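Local atomic coordinates of dimethyl-sulfide monooxygenase (Hyphomicrobium sulfonivorans, PDB entry 6AK1), a protein that oxidises dimethyl sulfide to methanethiol and formaldehyde with NADH and molecular oxygen, using FMN as cofactor. Residues 224-229 and 239-244. Sequence-based numbering, arbitrary orientation.
Sequences IFQAGA and SNAEGM
The carbonyl oxygen of Ile224 is gripped by two successive backbone amides, Glu242 N at 2.8 Å and Gly243 N at 3.0 Å. The bond from Gly243 is nearly straight (169° at the hydrogen), that from Glu242 more bent. The side chain of Glu242 also reaches the first residue of the 224-229 segment: CG stands beside its own backbone N (chi1 -55°) and the chain runs extended from there, bringing OE2 to 3.0 Å from Ile224 N. This amide meets the carboxylate on the anti side of OE2, 23° out of plane, while OE1 forms a salt bridge with Arg432, so both oxygens of the buried acid are engaged. One step on, Gln226 N donates to Gly243 O (3.1 Å), and the CA-H groups of Phe225 and Met244 make weaker contacts with the O atoms of Gly243 and Gln226, respectively, within the parallel pairing. The Phe225 ring lies obliquely against the bare backbone of Gly243, its CD1 3.8 Å from the glycine CA. On the other face of the sheet, Gln226 CB reaches Ala241 CB, and Met244 sends CG to 3.5 Å from Gln226 O, with SD lying near Gly228 CA (4.1 Å). Helix 232-240 covers this face through Phe236 and Ala237. Strands 223-227 and 243-246, joined by that helix, form a beta-alpha-beta unit of the TIM barrel characteristic of luciferase-like flavin monooxygenases.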
loop_
_atom_site.group_PDB
_atom_site.type_symbol
_atom_site.label_atom_id
_atom_site.label_comp_id
_atom_site.label_asym_id
_atom_site.label_seq_id
_atom_site.Cartn_x
_atom_site.Cartn_y
_atom_site.Cartn_z
ATOM N N ILE A 224 4.952 6.913 -4.611
ATOM C CA ILE A 224 3.581 6.605 -5.000
ATOM C C ILE A 224 3.408 5.094 -5.067
ATOM O O ILE A 224 4.055 4.422 -5.878
ATOM C CB ILE A 224 3.219 7.265 -6.336
ATOM C CG1 ILE A 224 3.565 8.765 -6.294
ATOM C CG2 ILE A 224 1.746 7.057 -6.613
ATOM C CD1 ILE A 224 2.756 9.572 -5.260
ATOM N N PHE A 225 2.551 4.556 -4.201
ATOM C CA PHE A 225 2.125 3.164 -4.273
ATOM C C PHE A 225 0.712 3.109 -4.836
ATOM O O PHE A 225 -0.116 3.982 -4.556
ATOM C CB PHE A 225 2.140 2.482 -2.898
ATOM C CG PHE A 225 3.519 2.224 -2.338
ATOM C CD1 PHE A 225 4.654 2.395 -3.112
ATOM C CD2 PHE A 225 3.671 1.798 -1.023
ATOM C CE1 PHE A 225 5.911 2.148 -2.578
ATOM C CE2 PHE A 225 4.936 1.542 -0.485
ATOM C CZ PHE A 225 6.049 1.715 -1.262
ATOM N N GLN A 226 0.440 2.078 -5.635
ATOM C CA GLN A 226 -0.888 1.884 -6.207
ATOM C C GLN A 226 -1.155 0.403 -6.397
ATOM O O GLN A 226 -0.240 -0.382 -6.631
ATOM C CB GLN A 226 -1.055 2.561 -7.565
ATOM C CG GLN A 226 -1.062 4.048 -7.501
ATOM C CD GLN A 226 -1.144 4.659 -8.866
ATOM O OE1 GLN A 226 -0.125 4.916 -9.502
ATOM N NE2 GLN A 226 -2.359 4.901 -9.328
ATOM N N ALA A 227 -2.424 0.040 -6.315
ATOM C CA ALA A 227 -2.838 -1.319 -6.598
ATOM C C ALA A 227 -2.887 -1.530 -8.102
ATOM O O ALA A 227 -3.280 -0.633 -8.859
ATOM C CB ALA A 227 -4.205 -1.602 -5.981
ATOM N N GLY A 228 -2.451 -2.715 -8.533
ATOM C CA GLY A 228 -2.633 -3.097 -9.920
ATOM C C GLY A 228 -4.098 -3.056 -10.313
ATOM O O GLY A 228 -4.998 -3.272 -9.496
ATOM N N ALA A 229 -4.340 -2.740 -11.577
ATOM C CA ALA A 229 -5.701 -2.581 -12.056
ATOM C C ALA A 229 -5.747 -2.956 -13.525
ATOM O O ALA A 229 -4.719 -3.045 -14.203
ATOM C CB ALA A 229 -6.216 -1.150 -11.844
ATOM N N SER A 239 0.981 5.025 -15.186
ATOM C CA SER A 239 1.526 6.378 -15.289
ATOM C C SER A 239 2.139 6.847 -13.968
ATOM O O SER A 239 3.195 7.484 -13.966
ATOM C CB SER A 239 0.440 7.352 -15.746
ATOM O OG SER A 239 -0.186 6.880 -16.918
ATOM N N ASN A 240 1.516 6.537 -12.832
ATOM C CA ASN A 240 1.904 7.192 -11.580
ATOM C C ASN A 240 2.704 6.320 -10.621
ATOM O O ASN A 240 3.529 6.855 -9.879
ATOM C CB ASN A 240 0.658 7.695 -10.846
ATOM C CG ASN A 240 -0.048 8.789 -11.596
ATOM O OD1 ASN A 240 0.397 9.938 -11.602
ATOM N ND2 ASN A 240 -1.143 8.440 -12.251
ATOM N N ALA A 241 2.488 5.005 -10.620
ATOM C CA ALA A 241 3.022 4.148 -9.568
ATOM C C ALA A 241 4.540 4.079 -9.623
ATOM O O ALA A 241 5.128 3.875 -10.688
ATOM C CB ALA A 241 2.433 2.737 -9.672
ATOM N N GLU A 242 5.179 4.262 -8.472
ATOM C CA GLU A 242 6.562 3.841 -8.313
ATOM C C GLU A 242 6.675 2.464 -7.676
ATOM O O GLU A 242 7.638 1.746 -7.951
ATOM C CB GLU A 242 7.341 4.871 -7.495
ATOM C CG GLU A 242 7.261 6.276 -8.094
ATOM C CD GLU A 242 7.913 7.341 -7.216
ATOM O OE1 GLU A 242 9.117 7.630 -7.411
ATOM O OE2 GLU A 242 7.210 7.881 -6.325
ATOM N N GLY A 243 5.713 2.083 -6.838
ATOM C CA GLY A 243 5.550 0.714 -6.384
ATOM C C GLY A 243 4.140 0.275 -6.732
ATOM O O GLY A 243 3.187 1.033 -6.498
ATOM N N MET A 244 3.978 -0.905 -7.327
ATOM C CA MET A 244 2.655 -1.393 -7.689
ATOM C C MET A 244 2.378 -2.687 -6.946
ATOM O O MET A 244 3.198 -3.613 -6.971
ATOM C CB MET A 244 2.522 -1.595 -9.197
ATOM C CG MET A 244 1.068 -1.557 -9.651
ATOM S SD MET A 244 0.878 -1.709 -11.433
ATOM C CE MET A 244 1.661 -0.183 -11.964
#